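Local coordinates for protein flap endonuclease 1 (Desulfurococcus amylolyticus, PDB 3ORY) that probably cleaves the 5' flaps of branched DNA in replication and repair, as a structure-specific nuclease of the FEN1/XPG family from a hyperthermophilic archaeon, at residues 89-94 / 156-161; 184-189 / 199-204. All coordinates share one frame; numbering follows the deposited sequence.

Interaction 1: residues 89-94 / 156-161; sequences PVYVFD and MGIPWV
Phe93 and Trp160 meet as an offset edge-to-face pair, the edge of the phenyl ring turned to the five-membered ring of the indole, with centroids 5.6 Å apart and planes at 79°. Phe93 CE2 lies 3.7 Å from Trp160 CB, at the foot of the indole. Trp160 sets its CG between its own backbone N and carbonyl carbon (chi1 58°), and this raises the ring where the phenyl edge can meet it. Were the phenyl ring cut back to an alanine, the indole would probably lose its edge-on neighbour and a gap would open beside Leu46 and Tyr43 of helix 42-52. Tyr91 occupies the same face of the sheet as Trp160; its CD2 receives Ile158 CG2 at the ring edge, 4.1 Å away, while its hydroxyl bonds to Thr79. On the other face, Val90 CG2 packs against Val161 CG2 at 4.1 Å.

Beyond these side chains the backbones pair. Tyr91 N donates to Pro159 O (3.1 Å), Val161 N to Tyr91 O (2.8 Å), and Phe93 N to Val161 O (2.9 Å), the last nearly straight at 170°. At the polar margin Trp160 NE1 bonds to Asp154. Tyr91 thus bonds to the two residues flanking Trp160, the pattern of parallel strands, here joining 88-93 and 160-162 in the central sheet of a PIN-like nuclease fold.

Interaction 2: residues 184-189 / 199-204; sequences ASQDYD and VRNLTI
Gln186 reaches across to Asn201, and its side chain can be followed outward from the backbone. From CB the chain places CG beside the backbone N (chi1 -69°) and then bends at chi2 (-47°), which brings the amide over to the turn that follows strand 197-200. There CD lies 3.7 Å from Asn201 N, and OE1 accepts from that same N at 2.7 Å, in the plane of its carbonyl and on a lone pair. A water 2.7 Å from Gln186 OE1 donates to it as well and links it to Thr203 OG1, giving this buried oxygen two partners. The other branch, NE2, rests 3.7 Å from Ile204 CD1 and lies over one face of the Arg200 guanidinium.

Arg200 in turn grips the backbone of Gln186 side-on: NE, 3.1 Å from Gln186 O, comes from above the carbonyl plane, whereas NH2 uses a lone pair within it. Tyr188 OH sits over the opposite guanidinium face, its ring only 12° from parallel to that group. NH1 forms a salt bridge with Glu222.

Ser185 OG accepts from Asp187 N in an ST turn and is also hydrogen-bonded to Glu168. A phosphate ion nearby is probably from the crystallisation liquor. Asp187 and Glu168 lie close together beyond the carboxyl end of strand 182-184, consistent with the acidic active-site cluster of FEN1 nucleases.

Overall arrangement
Both contacts are buried and belong to one mixed sheet, but they join different neighbours in it: interaction 1 pairs strands 88-93 and 160-162, while interaction 2 starts from the pairing of strands 182-184 and 197-200 and continues into the loops beyond. Strand 37-41, paired with both 88-93 and 182-184, lies between them, and their centres are 15 Å apart. The first is held by regular backbone bonds and by aromatic and aliphatic side chains, some of which pack against helices 42-52 and 70-84. Nearer the centre of the chain, the second relies on an amide, a guanidinium and a water. In this pair of contacts the strand bodies meet through apolar side chains and the loops at strand ends through polar ones.

Interaction 1: residues 89-94 / 156-161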
loop_
_atom_site.group_PDB
_atom_site.type_symbol
_atom_site.label_atom_id
_atom_site.label_comp_id
_atom_site.label_asym_id
_atom_site.label_seq_id
_atom_site.Cartn_x
_atom_site.Cartn_y
_atom_site.Cartn_z
ATOM N N PRO A 89 12.065 1.921 9.342
ATOM C CA PRO A 89 11.423 1.517 8.098
ATOM C C PRO A 89 12.401 1.058 7.023
ATOM O O PRO A 89 13.529 1.558 6.928
ATOM C CB PRO A 89 10.700 2.795 7.657
ATOM C CG PRO A 89 11.580 3.919 8.164
ATOM C CD PRO A 89 12.362 3.369 9.359
ATOM N N VAL A 90 11.951 0.097 6.221
ATOM C CA VAL A 90 12.649 -0.314 5.017
ATOM C C VAL A 90 11.579 -0.516 3.941
ATOM O O VAL A 90 10.532 -1.116 4.198
ATOM C CB VAL A 90 13.513 -1.600 5.234
ATOM C CG1 VAL A 90 12.713 -2.719 5.918
ATOM C CG2 VAL A 90 14.140 -2.092 3.909
ATOM N N TYR A 91 11.825 0.022 2.758
ATOM C CA TYR A 91 10.882 -0.117 1.658
ATOM C C TYR A 91 11.293 -1.286 0.781
ATOM O O TYR A 91 12.459 -1.673 0.767
ATOM C CB TYR A 91 10.802 1.185 0.847
ATOM C CG TYR A 91 10.025 2.270 1.574
ATOM C CD1 TYR A 91 8.663 2.470 1.328
ATOM C CD2 TYR A 91 10.650 3.080 2.519
ATOM C CE1 TYR A 91 7.949 3.473 2.003
ATOM C CE2 TYR A 91 9.950 4.070 3.196
ATOM C CZ TYR A 91 8.603 4.255 2.937
ATOM O OH TYR A 91 7.933 5.237 3.615
ATOM N N VAL A 92 10.330 -1.872 0.079
ATOM C CA VAL A 92 10.631 -2.922 -0.877
ATOM C C VAL A 92 9.967 -2.587 -2.206
ATOM O O VAL A 92 8.772 -2.280 -2.253
ATOM C CB VAL A 92 10.228 -4.337 -0.362
ATOM C CG1 VAL A 92 8.761 -4.392 0.064
ATOM C CG2 VAL A 92 10.567 -5.421 -1.411
ATOM N N PHE A 93 10.748 -2.633 -3.284
ATOM C CA PHE A 93 10.238 -2.283 -4.597
ATOM C C PHE A 93 10.173 -3.485 -5.516
ATOM O O PHE A 93 11.065 -4.345 -5.506
ATOM C CB PHE A 93 11.081 -1.159 -5.218
ATOM C CG PHE A 93 10.888 0.169 -4.541
ATOM C CD1 PHE A 93 9.771 0.942 -4.809
ATOM C CD2 PHE A 93 11.828 0.641 -3.629
ATOM C CE1 PHE A 93 9.583 2.194 -4.175
ATOM C CE2 PHE A 93 11.653 1.871 -2.980
ATOM C CZ PHE A 93 10.522 2.649 -3.257
ATOM N N ASP A 94 9.110 -3.507 -6.318
ATOM C CA ASP A 94 8.745 -4.607 -7.203
ATOM C C ASP A 94 9.823 -4.811 -8.250
ATOM O O ASP A 94 10.524 -3.865 -8.620
ATOM C CB ASP A 94 7.412 -4.256 -7.893
ATOM C CG ASP A 94 6.623 -5.481 -8.319
ATOM O OD1 ASP A 94 5.724 -5.895 -7.559
ATOM O OD2 ASP A 94 6.896 -6.029 -9.415
ATOM N N MET A 156 17.833 10.147 2.169
ATOM C CA MET A 156 17.344 10.136 3.562
ATOM C C MET A 156 18.043 9.084 4.434
ATOM O O MET A 156 17.865 9.069 5.649
ATOM C CB MET A 156 15.822 9.903 3.609
ATOM C CG MET A 156 14.970 11.003 2.960
ATOM S SD MET A 156 13.186 10.648 2.992
ATOM C CE MET A 156 12.818 10.825 4.737
ATOM N N GLY A 157 18.820 8.199 3.816
ATOM C CA GLY A 157 19.511 7.133 4.547
ATOM C C GLY A 157 18.616 5.952 4.886
ATOM O O GLY A 157 18.952 5.131 5.752
ATOM N N ILE A 158 17.489 5.858 4.178
ATOM C CA ILE A 158 16.493 4.818 4.396
ATOM C C ILE A 158 16.692 3.677 3.395
ATOM O O ILE A 158 16.692 3.904 2.190
ATOM C CB ILE A 158 15.065 5.393 4.295
ATOM C CG1 ILE A 158 14.857 6.527 5.328
ATOM C CG2 ILE A 158 14.009 4.287 4.436
ATOM C CD1 ILE A 158 14.882 6.077 6.808
ATOM N N PRO A 159 16.877 2.447 3.897
ATOM C CA PRO A 159 17.113 1.286 3.034
ATOM C C PRO A 159 15.886 0.899 2.218
ATOM O O PRO A 159 14.748 1.102 2.652
ATOM C CB PRO A 159 17.428 0.170 4.031
ATOM C CG PRO A 159 16.693 0.583 5.281
ATOM C CD PRO A 159 16.845 2.079 5.323
ATOM N N TRP A 160 16.128 0.359 1.034
ATOM C CA TRP A 160 15.074 -0.277 0.255
ATOM C C TRP A 160 15.644 -1.521 -0.424
ATOM O O TRP A 160 16.849 -1.607 -0.714
ATOM C CB TRP A 160 14.419 0.692 -0.747
ATOM C CG TRP A 160 15.378 1.307 -1.721
ATOM C CD1 TRP A 160 16.024 2.506 -1.587
ATOM C CD2 TRP A 160 15.812 0.754 -2.967
ATOM N NE1 TRP A 160 16.835 2.728 -2.670
ATOM C CE2 TRP A 160 16.723 1.669 -3.533
ATOM C CE3 TRP A 160 15.517 -0.429 -3.662
ATOM C CZ2 TRP A 160 17.348 1.441 -4.757
ATOM C CZ3 TRP A 160 16.133 -0.659 -4.869
ATOM C CH2 TRP A 160 17.039 0.275 -5.414
ATOM N N VAL A 161 14.765 -2.478 -0.663
ATOM C CA VAL A 161 15.150 -3.773 -1.170
ATOM C C VAL A 161 14.563 -3.939 -2.564
ATOM O O VAL A 161 13.386 -3.643 -2.785
ATOM C CB VAL A 161 14.652 -4.886 -0.209
ATOM C CG1 VAL A 161 14.822 -6.277 -0.829
ATOM C CG2 VAL A 161 15.402 -4.787 1.121
#

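Interaction 2: residues 184-189 / 199-204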
loop_
_atom_site.group_PDB
_atom_site.type_symbol
_atom_site.label_atom_id
_atom_site.label_comp_id
_atom_site.label_asym_id
_atom_site.label_seq_id
_atom_site.Cartn_x
_atom_site.Cartn_y
_atom_site.Cartn_z
ATOM N N ALA A 184 3.991 -3.867 5.590
ATOM C CA ALA A 184 3.057 -2.751 5.669
ATOM C C ALA A 184 2.555 -2.371 4.293
ATOM O O ALA A 184 3.350 -2.153 3.358
ATOM C CB ALA A 184 3.695 -1.536 6.381
ATOM N N SER A 185 1.233 -2.276 4.184
ATOM C CA SER A 185 0.553 -1.995 2.916
ATOM C C SER A 185 -0.922 -1.796 3.216
ATOM O O SER A 185 -1.384 -2.193 4.281
ATOM C CB SER A 185 0.704 -3.198 1.973
ATOM O OG SER A 185 0.081 -2.943 0.725
ATOM N N GLN A 186 -1.662 -1.195 2.283
ATOM C CA GLN A 186 -3.122 -1.144 2.380
ATOM C C GLN A 186 -3.771 -2.422 1.864
ATOM O O GLN A 186 -4.861 -2.791 2.307
ATOM C CB GLN A 186 -3.707 0.081 1.658
ATOM C CG GLN A 186 -3.393 1.413 2.336
ATOM C CD GLN A 186 -3.647 1.391 3.828
ATOM O OE1 GLN A 186 -2.707 1.371 4.625
ATOM N NE2 GLN A 186 -4.912 1.359 4.216
ATOM N N ASP A 187 -3.109 -3.127 0.950
ATOM C CA ASP A 187 -3.688 -4.385 0.519
ATOM C C ASP A 187 -3.177 -5.552 1.365
ATOM O O ASP A 187 -2.301 -5.395 2.231
ATOM C CB ASP A 187 -3.543 -4.620 -0.995
ATOM C CG ASP A 187 -2.111 -4.679 -1.448
ATOM O OD1 ASP A 187 -1.266 -5.233 -0.714
ATOM O OD2 ASP A 187 -1.837 -4.157 -2.554
ATOM N N TYR A 188 -3.753 -6.716 1.117
ATOM C CA TYR A 188 -3.552 -7.877 1.960
ATOM C C TYR A 188 -2.651 -8.908 1.289
ATOM O O TYR A 188 -2.496 -10.033 1.788
ATOM C CB TYR A 188 -4.931 -8.471 2.288
ATOM C CG TYR A 188 -5.756 -7.562 3.178
ATOM C CD1 TYR A 188 -5.905 -7.823 4.543
ATOM C CD2 TYR A 188 -6.374 -6.422 2.655
ATOM C CE1 TYR A 188 -6.659 -6.961 5.363
ATOM C CE2 TYR A 188 -7.120 -5.578 3.454
ATOM C CZ TYR A 188 -7.265 -5.848 4.800
ATOM O OH TYR A 188 -8.010 -4.975 5.562
ATOM N N ASP A 189 -2.069 -8.520 0.153
ATOM C CA ASP A 189 -1.268 -9.430 -0.683
ATOM C C ASP A 189 -0.165 -10.120 0.096
ATOM O O ASP A 189 0.098 -11.292 -0.132
ATOM C CB ASP A 189 -0.625 -8.672 -1.858
ATOM C CG ASP A 189 -1.644 -7.980 -2.767
ATOM O OD1 ASP A 189 -2.768 -7.654 -2.323
ATOM O OD2 ASP A 189 -1.304 -7.740 -3.949
ATOM N N VAL A 199 0.862 -4.849 8.925
ATOM C CA VAL A 199 0.362 -3.605 9.502
ATOM C C VAL A 199 -0.290 -2.770 8.403
ATOM O O VAL A 199 0.324 -2.516 7.358
ATOM C CB VAL A 199 1.473 -2.808 10.244
ATOM C CG1 VAL A 199 0.975 -1.415 10.641
ATOM C CG2 VAL A 199 1.957 -3.586 11.484
ATOM N N ARG A 200 -1.539 -2.373 8.628
ATOM C CA ARG A 200 -2.242 -1.495 7.695
ATOM C C ARG A 200 -2.340 -0.077 8.236
ATOM O O ARG A 200 -2.237 0.136 9.449
ATOM C CB ARG A 200 -3.643 -2.028 7.391
ATOM C CG ARG A 200 -3.652 -3.375 6.674
ATOM C CD ARG A 200 -5.079 -3.808 6.367
ATOM N NE ARG A 200 -5.653 -3.039 5.260
ATOM C CZ ARG A 200 -6.602 -2.112 5.371
ATOM N NH1 ARG A 200 -7.127 -1.804 6.556
ATOM N NH2 ARG A 200 -7.033 -1.495 4.279
ATOM N N ASN A 201 -2.538 0.877 7.320
ATOM C CA ASN A 201 -2.760 2.311 7.624
ATOM C C ASN A 201 -1.512 3.107 8.004
ATOM O O ASN A 201 -1.604 4.299 8.300
ATOM C CB ASN A 201 -3.864 2.522 8.678
ATOM C CG ASN A 201 -5.189 1.881 8.289
ATOM O OD1 ASN A 201 -5.968 1.463 9.152
ATOM N ND2 ASN A 201 -5.460 1.820 7.004
ATOM N N LEU A 202 -0.354 2.458 7.997
ATOM C CA LEU A 202 0.888 3.117 8.393
ATOM C C LEU A 202 1.229 4.313 7.502
ATOM O O LEU A 202 1.806 5.287 7.968
ATOM C CB LEU A 202 2.044 2.117 8.423
ATOM C CG LEU A 202 3.279 2.493 9.235
ATOM C CD1 LEU A 202 3.074 2.277 10.743
ATOM C CD2 LEU A 202 4.475 1.699 8.734
ATOM N N THR A 203 0.847 4.255 6.229
ATOM C CA THR A 203 1.165 5.341 5.301
ATOM C C THR A 203 0.119 6.455 5.317
ATOM O O THR A 203 0.325 7.501 4.709
ATOM C CB THR A 203 1.337 4.829 3.857
ATOM O OG1 THR A 203 0.135 4.169 3.447
ATOM C CG2 THR A 203 2.515 3.862 3.771
ATOM N N ILE A 204 -0.995 6.232 6.018
ATOM C CA ILE A 204 -2.118 7.171 5.993
ATOM C C ILE A 204 -2.715 7.500 7.365
ATOM O O ILE A 204 -3.765 8.137 7.432
ATOM C CB ILE A 204 -3.278 6.682 5.062
ATOM C CG1 ILE A 204 -3.830 5.320 5.528
ATOM C CG2 ILE A 204 -2.840 6.673 3.589
ATOM C CD1 ILE A 204 -5.228 4.961 4.964
HETATM O O HOH W 1 -0.012 1.431 4.218
#